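Local coordinates for protein mycobacterium tuberculosis paralogous family 11 (Mycobacterium smegmatis, PDB 4Y9I) that probably uses the reduced deazaflavin coenzyme F420 to reduce quinones, at residues Y36-S41 with P49-N54. Numbering follows the deposited sequence.
Sequences YAMVAS and PSWYFN
The Trp51 side chain is set with CG between its backbone N and carbonyl carbon (chi1 59°), and its indole reaches Met38 on strand 35-39. The Met38 chain turns at its last torsion (chi3 77°), which folds the methyl CE over the six-membered ring of Trp51. This CH-pi contact puts Met38 CE 4.1 Å from the centroid of the Trp51 six-membered ring. The sulfur Met38 SD approaches the same ring obliquely, which makes the pair a Met-aromatic contact as well. Pro49 CG sits over the opposite face, 3.7 Å above the Trp51 plane and toward the rim. The carbonyl O of Val39 meets the ring edge in plane, 3.5 Å from Trp51 CZ2. The indole is thus contacted on both faces and at its rim, without a hydrogen bond between the segments.

The core of the protein is an antiparallel barrel, consistent with the split beta-barrel of the FMN-binding clan. The end of strand 35-39 packs against the start of helix 51-57, and the loop 40-50 links the two. Leu27 and Phe111, from the strands flanking 35-39, also touch both Met38 and Trp51.

Ala40 is the centre of an inverse gamma turn just past the strand. Ala40 CB lies 3.6 Å from Trp51 CH2 and 4.0 Å from Tyr52 CD1. The Tyr52 ring also stacks on His48. At the last residue of the turn, the carbonyl O of Ser41 packs against the Pro49 ring, 3.2 Å from Pro49 CG.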
ATOM      1  N   TYR A  36      -6.181  -5.914  -0.101  1.00  5.98           N
ATOM      2  CA  TYR A  36      -5.822  -4.540  -0.447  1.00  6.60           C
ATOM      3  C   TYR A  36      -4.423  -4.472  -0.986  1.00  7.70           C
ATOM      4  O   TYR A  36      -3.534  -5.293  -0.568  1.00  8.01           O
ATOM      5  CB  TYR A  36      -5.929  -3.586   0.748  1.00  6.25           C
ATOM      6  CG  TYR A  36      -7.358  -3.374   1.245  1.00  7.06           C
ATOM      7  CD1 TYR A  36      -7.971  -4.337   2.058  1.00  9.07           C
ATOM      8  CD2 TYR A  36      -8.134  -2.316   0.794  1.00  6.76           C
ATOM      9  CE1 TYR A  36      -9.283  -4.199   2.463  1.00  7.85           C
ATOM     10  CE2 TYR A  36      -9.449  -2.160   1.217  1.00  8.35           C
ATOM     11  CZ  TYR A  36     -10.041  -3.134   2.018  1.00  8.02           C
ATOM     12  OH  TYR A  36     -11.331  -3.011   2.437  1.00 11.18           O
ATOM     13  N   ALA A  37      -4.138  -3.501  -1.859  1.00  6.57           N
ATOM     14  CA  ALA A  37      -2.770  -3.237  -2.266  1.00  5.64           C
ATOM     15  C   ALA A  37      -2.198  -1.916  -1.733  1.00  6.35           C
ATOM     16  O   ALA A  37      -2.912  -0.895  -1.684  1.00  7.65           O
ATOM     17  CB  ALA A  37      -2.613  -3.267  -3.781  1.00  6.75           C
ATOM     18  N   MET A  38      -0.921  -1.927  -1.349  1.00  6.89           N
ATOM     19  CA  MET A  38      -0.160  -0.707  -0.996  1.00  5.35           C
ATOM     20  C   MET A  38       0.787  -0.482  -2.177  1.00  6.58           C
ATOM     21  O   MET A  38       1.768  -1.268  -2.387  1.00  6.34           O
ATOM     22  CB  MET A  38       0.674  -0.935   0.232  1.00  5.85           C
ATOM     23  CG  MET A  38      -0.149  -1.290   1.490  1.00  6.20           C
ATOM     24  SD  MET A  38       0.830  -1.602   2.959  1.00  7.34           S
ATOM     25  CE  MET A  38       1.213   0.070   3.384  1.00  5.70           C
ATOM     26  N   VAL A  39       0.571   0.547  -2.941  1.00  5.24           N
ATOM     27  CA  VAL A  39       1.474   0.889  -4.079  1.00  5.79           C
ATOM     28  C   VAL A  39       2.566   1.793  -3.533  1.00  6.86           C
ATOM     29  O   VAL A  39       2.317   2.883  -3.045  1.00  8.97           O
ATOM     30  CB  VAL A  39       0.706   1.557  -5.198  1.00  4.72           C
ATOM     31  CG1 VAL A  39       1.653   1.998  -6.314  1.00  8.25           C
ATOM     32  CG2 VAL A  39      -0.411   0.646  -5.687  1.00  7.58           C
ATOM     33  N   ALA A  40       3.817   1.272  -3.548  1.00  7.01           N
ATOM     34  CA  ALA A  40       4.973   1.970  -2.974  1.00  7.19           C
ATOM     35  C   ALA A  40       5.608   2.990  -3.943  1.00  9.58           C
ATOM     36  O   ALA A  40       6.767   2.888  -4.279  1.00  9.99           O
ATOM     37  CB  ALA A  40       6.023   0.939  -2.456  1.00  7.00           C
ATOM     38  N   SER A  41       4.771   3.917  -4.424  1.00 10.60           N
ATOM     39  CA  SER A  41       5.248   5.050  -5.168  1.00 10.23           C
ATOM     40  C   SER A  41       5.484   6.136  -4.204  1.00 11.83           C
ATOM     41  O   SER A  41       5.262   5.975  -3.017  1.00 12.92           O
ATOM     42  CB  SER A  41       4.277   5.445  -6.210  1.00 10.20           C
ATOM     43  OG  SER A  41       2.995   5.636  -5.681  1.00 13.22           O
ATOM     44  N   PRO A  49       9.002   5.523  -0.951  1.00 13.07           N
ATOM     45  CA  PRO A  49       8.386   6.143   0.182  1.00  9.81           C
ATOM     46  C   PRO A  49       8.969   5.581   1.477  1.00 11.30           C
ATOM     47  O   PRO A  49       9.488   4.478   1.501  1.00 12.69           O
ATOM     48  CB  PRO A  49       6.898   5.824  -0.009  1.00 10.69           C
ATOM     49  CG  PRO A  49       6.933   4.509  -0.695  1.00 11.85           C
ATOM     50  CD  PRO A  49       8.123   4.547  -1.595  1.00 13.07           C
ATOM     51  N   SER A  50       8.863   6.347   2.544  1.00 14.20           N
ATOM     52  CA  SER A  50       9.639   6.000   3.745  1.00 13.91           C
ATOM     53  C   SER A  50       9.056   4.725   4.411  1.00 17.91           C
ATOM     54  O   SER A  50       9.745   3.918   5.028  1.00 21.21           O
ATOM     55  CB  SER A  50       9.681   7.204   4.669  1.00 14.65           C
ATOM     56  OG  SER A  50       8.381   7.407   5.205  1.00 24.07           O
ATOM     57  N   TRP A  51       7.802   4.441   4.172  1.00 11.59           N
ATOM     58  CA  TRP A  51       7.197   3.257   4.707  1.00 10.55           C
ATOM     59  C   TRP A  51       7.590   1.944   4.028  1.00 11.58           C
ATOM     60  O   TRP A  51       7.288   0.884   4.560  1.00 12.92           O
ATOM     61  CB  TRP A  51       5.675   3.432   4.760  1.00 11.16           C
ATOM     62  CG  TRP A  51       5.013   3.704   3.434  1.00  8.07           C
ATOM     63  CD1 TRP A  51       4.577   4.915   2.961  1.00  9.39           C
ATOM     64  CD2 TRP A  51       4.634   2.726   2.422  1.00  7.81           C
ATOM     65  NE1 TRP A  51       3.972   4.756   1.734  1.00  9.71           N
ATOM     66  CE2 TRP A  51       4.000   3.430   1.371  1.00  8.69           C
ATOM     67  CE3 TRP A  51       4.754   1.330   2.320  1.00  8.49           C
ATOM     68  CZ2 TRP A  51       3.502   2.769   0.217  1.00  8.76           C
ATOM     69  CZ3 TRP A  51       4.306   0.713   1.202  1.00  7.24           C
ATOM     70  CH2 TRP A  51       3.652   1.414   0.189  1.00  8.73           C
ATOM     71  N   TYR A  52       8.195   1.999   2.860  1.00 11.34           N
ATOM     72  CA  TYR A  52       8.517   0.790   2.115  1.00  9.12           C
ATOM     73  C   TYR A  52       9.415  -0.129   2.965  1.00  9.57           C
ATOM     74  O   TYR A  52       9.116  -1.310   3.112  1.00  9.85           O
ATOM     75  CB  TYR A  52       9.253   1.164   0.838  1.00 10.20           C
ATOM     76  CG  TYR A  52       9.880   0.054   0.113  1.00 12.00           C
ATOM     77  CD1 TYR A  52       9.137  -0.793  -0.655  1.00 12.65           C
ATOM     78  CD2 TYR A  52      11.259  -0.160   0.182  1.00 12.24           C
ATOM     79  CE1 TYR A  52       9.727  -1.787  -1.389  1.00 16.88           C
ATOM     80  CE2 TYR A  52      11.851  -1.166  -0.534  1.00 11.95           C
ATOM     81  CZ  TYR A  52      11.080  -1.975  -1.297  1.00 17.99           C
ATOM     82  OH  TYR A  52      11.626  -3.037  -2.046  1.00 30.84           O
ATOM     83  N   PHE A  53      10.508   0.412   3.480  1.00 12.04           N
ATOM     84  CA  PHE A  53      11.386  -0.417   4.300  1.00 10.40           C
ATOM     85  C   PHE A  53      10.729  -0.872   5.615  1.00 10.62           C
ATOM     86  O   PHE A  53      10.976  -2.000   6.046  1.00 11.88           O
ATOM     87  CB  PHE A  53      12.769   0.263   4.487  1.00 19.52           C
ATOM     88  CG  PHE A  53      13.649   0.181   3.223  1.00 16.67           C
ATOM     89  CD1 PHE A  53      13.922  -1.044   2.635  1.00 23.16           C
ATOM     90  CD2 PHE A  53      14.158   1.318   2.654  1.00 20.45           C
ATOM     91  CE1 PHE A  53      14.721  -1.146   1.508  1.00 23.77           C
ATOM     92  CE2 PHE A  53      14.974   1.251   1.536  1.00 17.82           C
ATOM     93  CZ  PHE A  53      15.251   0.038   0.956  1.00 18.13           C
ATOM     94  N   ASN A  54       9.817  -0.083   6.128  0.56 12.48           N
ATOM     95  CA  ASN A  54       9.128  -0.459   7.333  0.56 13.47           C
ATOM     96  C   ASN A  54       8.204  -1.699   7.178  0.56 12.47           C
ATOM     97  O   ASN A  54       8.203  -2.543   8.035  0.56 10.73           O
ATOM     98  CB  ASN A  54       8.248   0.674   7.847  0.56 12.48           C
ATOM     99  CG  ASN A  54       8.975   1.917   8.254  0.56 17.01           C
ATOM    100  OD1 ASN A  54      10.108   1.898   8.595  0.56 23.95           O
ATOM    101  ND2 ASN A  54       8.236   3.052   8.251  0.56 13.55           N
TER